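Local coordinates for protein succinylglutamate desuccinylase (Vibrio cholerae, PDB 2G9D) that probably hydrolyses N-succinylglutamate to succinate and glutamate with one zinc ion, the last step of arginine breakdown by the succinyltransferase pathway, at residues F10-Q24 against T33-I45. Residues are numbered along the deposited sequence; the frame is centred on the assembly and turned at random.
Sequences FLFDSLDLDHPMVAQ and TLKLHQRGVLEVI
Phe10 lays the CE2–CZ side of its ring along the turn and strand at Gly40–Leu42: CE2 is 3.8 Å from Leu42 CB, and the backbone N of Val41 lies at the ring edge, near its plane. With CG anti to the backbone N (chi1 169°), the ring swings to the strand side of its loop. Ser14 OG sits above one face of this ring, offset toward the rim, and lies 3.4 Å from Gly40 N. Met21, a selenomethionine in the crystal, comes in from the returning limb of the loop, its chain bent at chi3 (-85°), and its CE meets Leu36 CD2, the two side chains crossing at about a right angle. Phe10, Ser14, Leu36, Gly40 and Leu42 are buried here, Met21 partly exposed. Toward the loop end the contact becomes more open: Arg39, extended from CG to NE, runs out toward the backbone carbonyls of Ser14 and Asp16, its exact placement between them doubtful, and Leu17 and His19 beyond are exposed. Asp16 OD1 accepts from His19 N at 3.0 Å, an Asx motif within this outer bend. At the other end Gln24 N hydrogen-bonds Leu36 O at 3.3 Å and Leu36 N returns a weak hydrogen bond to Gln24 O, an antiparallel hydrogen-bonded pair. The arrangement is an N-terminal loop folded over a type II beta turn, Gln38 to Val41, and leading into an antiparallel meander, 24-27, 33-38 and 41-44, whose strand 41-44 pairs antiparallel with strand 90-94.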
loop_
_atom_site.group_PDB
_atom_site.type_symbol
_atom_site.label_atom_id
_atom_site.label_comp_id
_atom_site.label_asym_id
_atom_site.label_seq_id
_atom_site.Cartn_x
_atom_site.Cartn_y
_atom_site.Cartn_z
ATOM N N PHE A 10 9.228 7.256 -16.163
ATOM C CA PHE A 10 7.886 6.691 -15.988
ATOM C C PHE A 10 7.079 7.600 -15.075
ATOM O O PHE A 10 5.880 7.786 -15.275
ATOM C CB PHE A 10 7.984 5.293 -15.366
ATOM C CG PHE A 10 6.674 4.724 -14.897
ATOM C CD1 PHE A 10 6.433 4.521 -13.535
ATOM C CD2 PHE A 10 5.710 4.321 -15.807
ATOM C CE1 PHE A 10 5.255 3.921 -13.092
ATOM C CE2 PHE A 10 4.527 3.716 -15.376
ATOM C CZ PHE A 10 4.301 3.516 -14.017
ATOM N N LEU A 11 7.764 8.172 -14.082
ATOM C CA LEU A 11 7.147 9.048 -13.101
ATOM C C LEU A 11 6.687 10.361 -13.703
ATOM O O LEU A 11 5.524 10.744 -13.533
ATOM C CB LEU A 11 8.119 9.321 -11.955
ATOM C CG LEU A 11 7.577 9.951 -10.665
ATOM C CD1 LEU A 11 7.072 11.350 -10.925
ATOM C CD2 LEU A 11 6.471 9.091 -10.122
ATOM N N PHE A 12 7.588 11.054 -14.394
ATOM C CA PHE A 12 7.252 12.341 -15.010
ATOM C C PHE A 12 6.534 12.232 -16.359
ATOM O O PHE A 12 5.769 13.127 -16.723
ATOM C CB PHE A 12 8.508 13.210 -15.122
ATOM C CG PHE A 12 8.989 13.718 -13.795
ATOM C CD1 PHE A 12 8.336 14.782 -13.160
ATOM C CD2 PHE A 12 10.059 13.109 -13.144
ATOM C CE1 PHE A 12 8.740 15.230 -11.884
ATOM C CE2 PHE A 12 10.469 13.549 -11.873
ATOM C CZ PHE A 12 9.806 14.614 -11.244
ATOM N N ASP A 13 6.748 11.134 -17.082
ATOM C CA ASP A 13 6.083 10.932 -18.369
ATOM C C ASP A 13 4.641 10.540 -18.087
ATOM O O ASP A 13 3.825 10.414 -19.000
ATOM C CB ASP A 13 6.749 9.810 -19.154
ATOM C CG ASP A 13 7.715 10.314 -20.193
ATOM O OD1 ASP A 13 8.319 9.457 -20.873
ATOM O OD2 ASP A 13 7.875 11.547 -20.332
ATOM N N SER A 14 4.345 10.356 -16.803
ATOM C CA SER A 14 3.003 10.006 -16.356
ATOM C C SER A 14 2.341 11.222 -15.732
ATOM O O SER A 14 1.133 11.349 -15.759
ATOM C CB SER A 14 3.048 8.858 -15.358
ATOM O OG SER A 14 3.500 7.649 -15.986
ATOM N N LEU A 15 3.162 12.099 -15.177
ATOM C CA LEU A 15 2.686 13.319 -14.587
ATOM C C LEU A 15 2.575 14.440 -15.606
ATOM O O LEU A 15 2.517 15.612 -15.268
ATOM C CB LEU A 15 3.610 13.749 -13.441
ATOM C CG LEU A 15 3.235 13.373 -12.015
ATOM C CD1 LEU A 15 2.387 12.095 -12.020
ATOM C CD2 LEU A 15 4.499 13.214 -11.207
ATOM N N ASP A 16 2.644 14.081 -16.877
ATOM C CA ASP A 16 2.587 15.104 -17.926
ATOM C C ASP A 16 1.216 15.083 -18.602
ATOM O O ASP A 16 0.945 14.217 -19.457
ATOM C CB ASP A 16 3.693 14.885 -18.975
ATOM C CG ASP A 16 4.054 16.161 -19.708
ATOM O OD1 ASP A 16 3.210 16.672 -20.481
ATOM O OD2 ASP A 16 5.185 16.639 -19.507
ATOM N N LEU A 17 0.347 16.024 -18.222
ATOM C CA LEU A 17 -1.005 16.080 -18.799
ATOM C C LEU A 17 -1.046 16.408 -20.303
ATOM O O LEU A 17 -1.505 15.604 -21.121
ATOM C CB LEU A 17 -1.878 17.073 -18.010
ATOM C CG LEU A 17 -2.270 16.651 -16.584
ATOM C CD1 LEU A 17 -1.011 16.446 -15.732
ATOM C CD2 LEU A 17 -3.172 17.703 -15.971
ATOM N N ASP A 18 -0.560 17.590 -20.657
ATOM C CA ASP A 18 -0.530 18.047 -22.045
ATOM C C ASP A 18 -0.016 16.978 -23.004
ATOM O O ASP A 18 -0.578 16.785 -24.078
ATOM C CB ASP A 18 0.352 19.282 -22.141
ATOM C CG ASP A 18 -0.005 20.325 -21.101
ATOM O OD1 ASP A 18 -0.254 19.946 -19.931
ATOM O OD2 ASP A 18 -0.032 21.525 -21.449
ATOM N N HIS A 19 1.056 16.295 -22.606
ATOM C CA HIS A 19 1.661 15.241 -23.413
ATOM C C HIS A 19 1.171 13.841 -23.023
ATOM O O HIS A 19 1.427 13.364 -21.913
ATOM C CB HIS A 19 3.188 15.300 -23.293
ATOM C CG HIS A 19 3.846 16.190 -24.304
ATOM N ND1 HIS A 19 3.771 17.566 -24.256
ATOM C CD2 HIS A 19 4.580 15.892 -25.403
ATOM C CE1 HIS A 19 4.429 18.077 -25.282
ATOM N NE2 HIS A 19 4.930 17.082 -25.993
ATOM N N PRO A 20 0.454 13.169 -23.939
ATOM C CA PRO A 20 -0.087 11.829 -23.728
ATOM C C PRO A 20 0.884 10.764 -24.189
ATOM O O PRO A 20 1.309 10.762 -25.340
ATOM C CB PRO A 20 -1.339 11.841 -24.583
ATOM C CG PRO A 20 -0.862 12.564 -25.784
ATOM C CD PRO A 20 -0.089 13.741 -25.184
HETATM N N MSE A 21 1.233 9.861 -23.285
HETATM C CA MSE A 21 2.140 8.774 -23.607
HETATM C C MSE A 21 1.306 7.586 -24.082
HETATM O O MSE A 21 0.486 7.056 -23.341
HETATM C CB MSE A 21 2.956 8.388 -22.370
HETATM C CG MSE A 21 2.117 8.123 -21.115
HETATM SE SE MSE A 21 3.107 7.547 -19.524
HETATM C CE MSE A 21 3.177 5.655 -19.883
ATOM N N VAL A 22 1.502 7.182 -25.329
ATOM C CA VAL A 22 0.750 6.063 -25.877
ATOM C C VAL A 22 1.374 4.766 -25.423
ATOM O O VAL A 22 2.516 4.740 -24.983
ATOM C CB VAL A 22 0.769 6.062 -27.417
ATOM C CG1 VAL A 22 0.140 7.336 -27.959
ATOM C CG2 VAL A 22 2.202 5.917 -27.918
ATOM N N ALA A 23 0.624 3.680 -25.546
ATOM C CA ALA A 23 1.138 2.368 -25.181
ATOM C C ALA A 23 2.271 2.022 -26.139
ATOM O O ALA A 23 2.377 2.610 -27.216
ATOM C CB ALA A 23 0.037 1.320 -25.294
ATOM N N GLN A 24 3.112 1.072 -25.738
ATOM C CA GLN A 24 4.226 0.613 -26.560
ATOM C C GLN A 24 5.020 -0.488 -25.892
ATOM O O GLN A 24 5.695 -0.261 -24.894
ATOM C CB GLN A 24 5.154 1.773 -26.910
ATOM C CG GLN A 24 5.627 2.607 -25.749
ATOM C CD GLN A 24 6.320 3.860 -26.234
ATOM O OE1 GLN A 24 7.208 3.798 -27.084
ATOM N NE2 GLN A 24 5.915 5.009 -25.703
ATOM N N THR A 33 10.632 -8.070 -21.304
ATOM C CA THR A 33 9.584 -7.482 -22.142
ATOM C C THR A 33 8.729 -6.450 -21.380
ATOM O O THR A 33 8.081 -6.788 -20.384
ATOM C CB THR A 33 8.672 -8.582 -22.706
ATOM O OG1 THR A 33 7.337 -8.076 -22.843
ATOM C CG2 THR A 33 8.671 -9.785 -21.791
ATOM N N LEU A 34 8.723 -5.204 -21.864
ATOM C CA LEU A 34 7.984 -4.108 -21.220
ATOM C C LEU A 34 6.712 -3.597 -21.919
ATOM O O LEU A 34 6.761 -2.596 -22.645
ATOM C CB LEU A 34 8.900 -2.893 -21.029
ATOM C CG LEU A 34 10.250 -3.025 -20.335
ATOM C CD1 LEU A 34 10.858 -1.635 -20.212
ATOM C CD2 LEU A 34 10.090 -3.676 -18.965
ATOM N N LYS A 35 5.572 -4.232 -21.676
ATOM C CA LYS A 35 4.350 -3.771 -22.311
ATOM C C LYS A 35 3.753 -2.566 -21.587
ATOM O O LYS A 35 3.121 -2.708 -20.542
ATOM C CB LYS A 35 3.315 -4.900 -22.378
ATOM C CG LYS A 35 3.816 -6.147 -23.089
ATOM C CD LYS A 35 2.690 -7.112 -23.378
ATOM C CE LYS A 35 1.971 -7.535 -22.104
ATOM N NZ LYS A 35 0.904 -8.548 -22.390
ATOM N N LEU A 36 3.970 -1.374 -22.134
ATOM C CA LEU A 36 3.410 -0.159 -21.551
ATOM C C LEU A 36 1.952 -0.123 -21.995
ATOM O O LEU A 36 1.646 -0.329 -23.174
ATOM C CB LEU A 36 4.111 1.069 -22.093
ATOM C CG LEU A 36 4.165 2.187 -21.076
ATOM C CD1 LEU A 36 5.108 1.801 -19.957
ATOM C CD2 LEU A 36 4.662 3.431 -21.740
ATOM N N HIS A 37 1.040 0.141 -21.073
ATOM C CA HIS A 37 -0.364 0.140 -21.452
ATOM C C HIS A 37 -0.996 1.518 -21.576
ATOM O O HIS A 37 -1.421 1.920 -22.663
ATOM C CB HIS A 37 -1.152 -0.697 -20.452
ATOM C CG HIS A 37 -0.687 -2.113 -20.354
ATOM N ND1 HIS A 37 -0.651 -2.957 -21.441
ATOM C CD2 HIS A 37 -0.295 -2.849 -19.288
ATOM C CE1 HIS A 37 -0.264 -4.157 -21.049
ATOM N NE2 HIS A 37 -0.043 -4.120 -19.747
ATOM N N GLN A 38 -1.067 2.238 -20.462
ATOM C CA GLN A 38 -1.663 3.561 -20.475
ATOM C C GLN A 38 -0.982 4.434 -19.447
ATOM O O GLN A 38 -0.179 3.956 -18.659
ATOM C CB GLN A 38 -3.145 3.444 -20.161
ATOM C CG GLN A 38 -3.410 2.820 -18.809
ATOM C CD GLN A 38 -4.811 2.278 -18.695
ATOM O OE1 GLN A 38 -5.158 1.299 -19.354
ATOM N NE2 GLN A 38 -5.631 2.916 -17.861
ATOM N N ARG A 39 -1.314 5.715 -19.459
ATOM C CA ARG A 39 -0.743 6.670 -18.527
ATOM C C ARG A 39 -0.614 6.095 -17.098
ATOM O O ARG A 39 -1.611 5.825 -16.427
ATOM C CB ARG A 39 -1.617 7.928 -18.550
ATOM C CG ARG A 39 -0.954 9.210 -18.102
ATOM C CD ARG A 39 -1.739 10.388 -18.661
ATOM N NE ARG A 39 -1.595 11.591 -17.843
ATOM C CZ ARG A 39 -0.507 12.350 -17.801
ATOM N NH1 ARG A 39 0.550 12.040 -18.536
ATOM N NH2 ARG A 39 -0.474 13.418 -17.016
ATOM N N GLY A 40 0.623 5.879 -16.651
ATOM C CA GLY A 40 0.853 5.355 -15.318
ATOM C C GLY A 40 0.740 3.854 -15.146
ATOM O O GLY A 40 0.651 3.365 -14.017
ATOM N N VAL A 41 0.746 3.116 -16.246
ATOM C CA VAL A 41 0.647 1.669 -16.167
ATOM C C VAL A 41 1.687 0.941 -17.016
ATOM O O VAL A 41 1.589 0.919 -18.250
ATOM C CB VAL A 41 -0.729 1.185 -16.606
ATOM C CG1 VAL A 41 -0.766 -0.326 -16.563
ATOM C CG2 VAL A 41 -1.791 1.768 -15.715
ATOM N N LEU A 42 2.673 0.334 -16.352
ATOM C CA LEU A 42 3.736 -0.420 -17.023
ATOM C C LEU A 42 3.734 -1.888 -16.576
ATOM O O LEU A 42 3.599 -2.169 -15.392
ATOM C CB LEU A 42 5.100 0.213 -16.710
ATOM C CG LEU A 42 6.366 -0.540 -17.168
ATOM C CD1 LEU A 42 6.349 -0.722 -18.681
ATOM C CD2 LEU A 42 7.621 0.225 -16.742
ATOM N N GLU A 43 3.866 -2.820 -17.520
ATOM C CA GLU A 43 3.900 -4.254 -17.202
ATOM C C GLU A 43 5.308 -4.788 -17.466
ATOM O O GLU A 43 6.056 -4.198 -18.240
ATOM C CB GLU A 43 2.885 -5.020 -18.051
ATOM C CG GLU A 43 2.938 -6.515 -17.828
ATOM C CD GLU A 43 1.678 -7.249 -18.281
ATOM O OE1 GLU A 43 1.648 -8.499 -18.186
ATOM O OE2 GLU A 43 0.716 -6.579 -18.724
ATOM N N VAL A 44 5.680 -5.883 -16.810
ATOM C CA VAL A 44 7.009 -6.466 -16.999
ATOM C C VAL A 44 6.994 -7.992 -16.873
ATOM O O VAL A 44 6.394 -8.555 -15.952
ATOM C CB VAL A 44 8.031 -5.884 -15.977
ATOM C CG1 VAL A 44 9.438 -6.419 -16.260
ATOM C CG2 VAL A 44 8.030 -4.380 -16.056
ATOM N N ILE A 45 7.660 -8.664 -17.806
ATOM C CA ILE A 45 7.704 -10.119 -17.767
ATOM C C ILE A 45 9.129 -10.699 -17.745
ATOM O O ILE A 45 10.061 -10.140 -18.338
ATOM C CB ILE A 45 6.884 -10.707 -18.932
ATOM C CG1 ILE A 45 5.519 -10.018 -18.964
ATOM C CG2 ILE A 45 6.671 -12.209 -18.737
ATOM C CD1 ILE A 45 4.579 -10.498 -20.040
#